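Local atomic coordinates of glutamate receptor 1 (Adineta vaga, PDB entry 4IO2), a protein that binds glutamate in its clamshell ligand-binding domain, the part described here, and probably gates an ion channel in the membrane. Residues G69-L74 / G84-T89; Q59-N64 / G77-A82. All blocks are in the same frame, centred on the assembly; numbering follows the deposited sequence. Where two conformers were deposited one is given.

Interaction 1: G69-L74 / G84-T89; sequences GLVLAL and GDITVT. With GLU (glutamic acid), chain E.
Ile-86 faces Leu-70 and Val-71 of helix 67-75, a buried contact in the first lobe of the clamshell, periplasmic-binding-protein-like fold that ionotropic glutamate receptors use to hold their agonist. The apolar part divides between the two branches of Ile-86. Its CD1 meets Leu-70 CD2 at 3.8 Å, the two side chains crossing at about a right angle, while its CG2 lies 4.2 Å from Val-71 CG2. With CG1 beside the backbone N (chi1 -55°) and CG2 beside the carbonyl carbon, the beta-branched residue offers one arm to each of two consecutive helix residues. Arg-92, a glutamate-binding residue, also packs on Ile-86 and Val-71.

The polar part uses the backbone around Ile-86. Asp-85, at the centre of an inverse gamma turn, presents its O to the ligand amino N at 2.8 Å. Its carboxylate is held elsewhere, OD1 by Tyr-67 and OD2 by Ser-17. The ligand is also hydrogen-bonded to Asp-180, Arg-136, Ala-140 and Arg-92. Thr-87 suits its place because its OG1, beside its own backbone N (chi1 -54°), can join that N in gripping the agonist: the hydroxyl accepts a hydrogen bond from the ligand N at 2.8 Å, and Thr-87 N donates to the ligand O at 2.8 Å, nearly straight at 168°.

Interaction 2: Q59-N64 / G77-A82; sequences QLAPPN and GDYDIA
Tyr-79 reaches across to Gln-59, Ala-61 and Pro-62 with one ring edge and its hydroxyl. Gln-59 CB sits near the ring plane, 3.9 Å from Tyr-79 CE1, so the glutamine lends its aliphatic base. In the conformer given, its chain bends at chi2 (-75°) and leads away, and NE2 makes a hydrogen bond to Asp-57. At the far end of the ring Tyr-79 OH lies 3.7 Å from Ala-61 CA and 4.1 Å from Pro-62 CD; a small alanine lets the hydroxyl come so near the backbone. A water 2.6 Å from Tyr-79 OH also donates a weak bond to Leu-60 O. A leucine in place of Tyr-79 would probably leave that water without its closer partner and open a gap beside Ala-61.

Around this shell, Asp-78 CB covers one face of the Tyr-79 ring near its border, 4.0 Å from the plane, and Ala-73 of helix 67-75 also packs on the tyrosine. Gly-77, with its positive phi of 103°, ends that helix in a Schellman motif. Strand 55-60, helix 67-75 and strand 81-82 form a beta-alpha-beta crossover that passes over strand 9-14, giving the 2-1-3 strand order with which the lobes of periplasmic-binding-protein folds begin.

The segments alternate along the chain, in the order 59-64, 69-74, 77-82, 84-89, and the centres of the two contacts lie about 9 Å apart in one lobe. Helix 67-75 supplies one side of interaction 1 and also borders interaction 2. Leu-70 serves both neighbourhoods, since the methyl not turned to interaction 1, CD1, lies 3.7 Å from Tyr-79 CE2 of interaction 2. Where the helix ends, Ala-73 O and Asp-78 N, 3.0 Å apart, probably share a hydrogen bond, and Leu-74 CD1 packs against strand 81-82. Interaction 2 joins the loop that follows the helix to the end of strand 55-60, and interaction 1 sets the loop after strand 81-82, which carries glutamate contacts, against that same helix.

Interaction 1: G69-L74 / G84-T89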
loop_
_atom_site.group_PDB
_atom_site.type_symbol
_atom_site.label_atom_id
_atom_site.label_comp_id
_atom_site.label_asym_id
_atom_site.label_seq_id
_atom_site.Cartn_x
_atom_site.Cartn_y
_atom_site.Cartn_z
ATOM N N GLY A 69 8.508 -15.461 -13.486
ATOM C CA GLY A 69 9.842 -15.783 -14.024
ATOM C C GLY A 69 10.918 -14.748 -13.675
ATOM O O GLY A 69 12.070 -15.095 -13.345
ATOM N N LEU A 70 10.555 -13.474 -13.723
ATOM C CA LEU A 70 11.462 -12.395 -13.337
ATOM C C LEU A 70 11.838 -12.525 -11.857
ATOM O O LEU A 70 13.028 -12.376 -11.488
ATOM C CB LEU A 70 10.810 -11.032 -13.620
ATOM C CG LEU A 70 11.646 -9.810 -13.222
ATOM C CD1 LEU A 70 12.936 -9.731 -13.982
ATOM C CD2 LEU A 70 10.807 -8.590 -13.433
ATOM N N VAL A 71 10.847 -12.781 -11.000
ATOM C CA VAL A 71 11.104 -12.951 -9.573
ATOM C C VAL A 71 12.067 -14.132 -9.347
ATOM O O VAL A 71 13.026 -14.028 -8.574
ATOM C CB VAL A 71 9.768 -13.145 -8.832
ATOM C CG1 VAL A 71 9.958 -13.566 -7.407
ATOM C CG2 VAL A 71 8.955 -11.851 -8.916
ATOM N N LEU A 72 11.796 -15.259 -10.007
ATOM C CA LEU A 72 12.658 -16.423 -9.881
ATOM C C LEU A 72 14.080 -16.157 -10.367
ATOM O O LEU A 72 15.050 -16.632 -9.775
ATOM C CB LEU A 72 12.054 -17.606 -10.658
ATOM C CG LEU A 72 10.842 -18.229 -9.969
ATOM C CD1 LEU A 72 10.024 -19.049 -10.969
ATOM C CD2 LEU A 72 11.272 -19.081 -8.812
ATOM N N ALA A 73 14.206 -15.405 -11.441
ATOM C CA ALA A 73 15.527 -15.037 -11.977
ATOM C C ALA A 73 16.290 -14.202 -10.959
ATOM O O ALA A 73 17.486 -14.446 -10.722
ATOM C CB ALA A 73 15.376 -14.296 -13.292
ATOM N N LEU A 74 15.615 -13.261 -10.294
ATOM C CA LEU A 74 16.294 -12.488 -9.282
ATOM C C LEU A 74 16.735 -13.420 -8.146
ATOM O O LEU A 74 17.862 -13.327 -7.651
ATOM C CB LEU A 74 15.394 -11.373 -8.757
ATOM C CG LEU A 74 16.128 -10.520 -7.721
ATOM C CD1 LEU A 74 15.743 -9.083 -7.867
ATOM C CD2 LEU A 74 15.891 -10.999 -6.295
ATOM N N GLY A 84 9.451 -2.776 -11.457
ATOM C CA GLY A 84 8.403 -2.766 -12.440
ATOM C C GLY A 84 7.044 -2.824 -11.783
ATOM O O GLY A 84 6.853 -2.575 -10.578
ATOM N N ASP A 85 6.043 -3.138 -12.600
ATOM C CA ASP A 85 4.664 -3.366 -12.142
ATOM C C ASP A 85 4.547 -4.797 -11.627
ATOM O O ASP A 85 3.868 -5.621 -12.217
ATOM C CB ASP A 85 3.643 -3.079 -13.258
ATOM C CG ASP A 85 3.939 -3.753 -14.609
ATOM O OD1 ASP A 85 5.061 -4.180 -14.889
ATOM O OD2 ASP A 85 2.988 -3.810 -15.452
ATOM N N ILE A 86 5.262 -5.060 -10.516
ATOM C CA ILE A 86 5.418 -6.397 -9.969
ATOM C C ILE A 86 4.646 -6.488 -8.667
ATOM O O ILE A 86 4.953 -5.802 -7.680
ATOM C CB ILE A 86 6.903 -6.714 -9.704
ATOM C CG1 ILE A 86 7.762 -6.521 -10.963
ATOM C CG2 ILE A 86 7.066 -8.108 -9.216
ATOM C CD1 ILE A 86 9.258 -6.420 -10.671
ATOM N N THR A 87 3.577 -7.291 -8.685
ATOM C CA THR A 87 2.726 -7.433 -7.532
ATOM C C THR A 87 3.384 -8.181 -6.378
ATOM O O THR A 87 3.980 -9.241 -6.558
ATOM C CB THR A 87 1.413 -8.114 -7.928
ATOM O OG1 THR A 87 0.820 -7.388 -9.011
ATOM C CG2 THR A 87 0.406 -8.181 -6.762
ATOM N N VAL A 88 3.239 -7.648 -5.169
ATOM C CA VAL A 88 3.723 -8.300 -3.942
ATOM C C VAL A 88 2.719 -9.377 -3.586
ATOM O O VAL A 88 1.530 -9.103 -3.369
ATOM C CB VAL A 88 3.845 -7.270 -2.824
ATOM C CG1 VAL A 88 4.388 -7.951 -1.575
ATOM C CG2 VAL A 88 4.762 -6.110 -3.266
ATOM N N THR A 89 3.149 -10.629 -3.577
ATOM C CA THR A 89 2.270 -11.751 -3.238
ATOM C C THR A 89 2.914 -12.630 -2.176
ATOM O O THR A 89 4.108 -12.651 -2.015
ATOM C CB THR A 89 1.935 -12.671 -4.431
ATOM O OG1 THR A 89 3.098 -13.399 -4.778
ATOM C CG2 THR A 89 1.429 -11.880 -5.669
HETATM N N GLU E . 1.542 -7.109 -11.750
HETATM C CA GLU E . 1.329 -8.451 -12.300
HETATM C C GLU E . 2.252 -9.454 -11.614
HETATM O O GLU E . 3.206 -9.024 -10.915
HETATM C CB GLU E . 1.557 -8.510 -13.813
HETATM C CG GLU E . 0.705 -7.562 -14.664
HETATM C CD GLU E . -0.784 -7.900 -14.741
HETATM O OE1 GLU E . -1.174 -8.956 -14.246
HETATM O OE2 GLU E . -1.541 -7.120 -15.377
HETATM O OXT GLU E . 2.021 -10.677 -11.758
#

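Interaction 2: Q59-N64 / G77-A82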
loop_
_atom_site.group_PDB
_atom_site.type_symbol
_atom_site.label_atom_id
_atom_site.label_comp_id
_atom_site.label_asym_id
_atom_site.label_seq_id
_atom_site.Cartn_x
_atom_site.Cartn_y
_atom_site.Cartn_z
ATOM N N GLN A 59 18.919 -3.861 -16.997
ATOM C CA GLN A 59 18.863 -5.030 -17.854
ATOM C C GLN A 59 17.415 -5.408 -18.131
ATOM O O GLN A 59 16.677 -5.777 -17.225
ATOM C CB GLN A 59 19.591 -6.191 -17.189
ATOM C CG GLN A 59 21.077 -5.962 -16.990
ATOM C CD GLN A 59 21.863 -6.085 -18.286
ATOM O OE1 GLN A 59 21.492 -6.840 -19.174
ATOM N NE2 GLN A 59 22.949 -5.338 -18.392
ATOM N N LEU A 60 17.011 -5.309 -19.391
ATOM C CA LEU A 60 15.671 -5.726 -19.808
ATOM C C LEU A 60 15.572 -7.251 -19.829
ATOM O O LEU A 60 16.411 -7.949 -20.453
ATOM C CB LEU A 60 15.388 -5.168 -21.190
ATOM C CG LEU A 60 14.049 -5.508 -21.867
ATOM C CD1 LEU A 60 12.897 -4.911 -21.065
ATOM C CD2 LEU A 60 14.064 -5.010 -23.317
ATOM N N ALA A 61 14.546 -7.773 -19.160
ATOM C CA ALA A 61 14.309 -9.215 -19.179
ATOM C C ALA A 61 14.019 -9.638 -20.615
ATOM O O ALA A 61 13.396 -8.897 -21.388
ATOM C CB ALA A 61 13.171 -9.585 -18.272
ATOM N N PRO A 62 14.450 -10.840 -20.971
ATOM C CA PRO A 62 14.142 -11.389 -22.294
ATOM C C PRO A 62 12.650 -11.362 -22.598
ATOM O O PRO A 62 11.843 -11.509 -21.704
ATOM C CB PRO A 62 14.631 -12.835 -22.188
ATOM C CG PRO A 62 15.691 -12.800 -21.179
ATOM C CD PRO A 62 15.280 -11.758 -20.173
ATOM N N PRO A 63 12.289 -11.246 -23.878
ATOM C CA PRO A 63 10.910 -10.981 -24.316
ATOM C C PRO A 63 9.850 -11.890 -23.671
ATOM O O PRO A 63 8.765 -11.440 -23.277
ATOM C CB PRO A 63 10.953 -11.239 -25.828
ATOM C CG PRO A 63 12.390 -11.279 -26.203
ATOM C CD PRO A 63 13.198 -11.566 -24.991
ATOM N N ASN A 64 10.144 -13.167 -23.547
ATOM C CA ASN A 64 9.094 -14.066 -23.090
ATOM C C ASN A 64 8.969 -14.228 -21.572
ATOM O O ASN A 64 8.116 -14.964 -21.083
ATOM C CB ASN A 64 9.270 -15.405 -23.779
ATOM C CG ASN A 64 9.058 -15.304 -25.289
ATOM O OD1 ASN A 64 8.260 -14.469 -25.766
ATOM N ND2 ASN A 64 9.782 -16.132 -26.052
ATOM N N GLY A 77 19.899 -15.087 -8.643
ATOM C CA GLY A 77 21.085 -14.239 -8.668
ATOM C C GLY A 77 21.312 -13.507 -9.980
ATOM O O GLY A 77 22.366 -12.888 -10.125
ATOM N N ASP A 78 20.320 -13.505 -10.885
ATOM C CA ASP A 78 20.490 -12.913 -12.211
ATOM C C ASP A 78 20.467 -11.390 -12.199
ATOM O O ASP A 78 20.986 -10.748 -13.107
ATOM C CB ASP A 78 19.417 -13.393 -13.183
ATOM C CG ASP A 78 19.436 -14.911 -13.427
ATOM O OD1 ASP A 78 20.224 -15.667 -12.797
ATOM O OD2 ASP A 78 18.612 -15.327 -14.272
ATOM N N TYR A 79 19.873 -10.850 -11.144
ATOM C CA TYR A 79 19.752 -9.408 -10.939
ATOM C C TYR A 79 19.975 -9.144 -9.447
ATOM O O TYR A 79 19.836 -10.051 -8.622
ATOM C CB TYR A 79 18.343 -8.900 -11.321
ATOM C CG TYR A 79 17.881 -9.304 -12.709
ATOM C CD1 TYR A 79 18.423 -8.722 -13.858
ATOM C CD2 TYR A 79 16.940 -10.296 -12.884
ATOM C CE1 TYR A 79 18.003 -9.091 -15.126
ATOM C CE2 TYR A 79 16.505 -10.669 -14.159
ATOM C CZ TYR A 79 17.046 -10.091 -15.275
ATOM O OH TYR A 79 16.587 -10.495 -16.510
ATOM N N ASP A 80 20.272 -7.901 -9.109
ATOM C CA ASP A 80 20.310 -7.453 -7.712
ATOM C C ASP A 80 18.970 -6.973 -7.205
ATOM O O ASP A 80 18.592 -7.295 -6.089
ATOM C CB ASP A 80 21.379 -6.377 -7.515
ATOM C CG ASP A 80 22.755 -6.894 -7.885
ATOM O OD1 ASP A 80 23.144 -7.995 -7.393
ATOM O OD2 ASP A 80 23.444 -6.243 -8.680
ATOM N N ILE A 81 18.290 -6.179 -8.010
ATOM C CA ILE A 81 16.909 -5.798 -7.725
ATOM C C ILE A 81 16.118 -5.896 -9.033
ATOM O O ILE A 81 16.705 -5.952 -10.111
ATOM C CB ILE A 81 16.753 -4.379 -7.110
ATOM C CG1 ILE A 81 17.253 -3.298 -8.077
ATOM C CG2 ILE A 81 17.494 -4.320 -5.785
ATOM C CD1 ILE A 81 17.006 -1.840 -7.584
ATOM N N ALA A 82 14.804 -5.889 -8.929
ATOM C CA ALA A 82 13.932 -5.792 -10.112
ATOM C C ALA A 82 12.833 -4.759 -9.842
ATOM O O ALA A 82 12.206 -4.744 -8.790
ATOM C CB ALA A 82 13.329 -7.160 -10.503
HETATM O O HOH W 1 18.190 -9.966 -18.500
#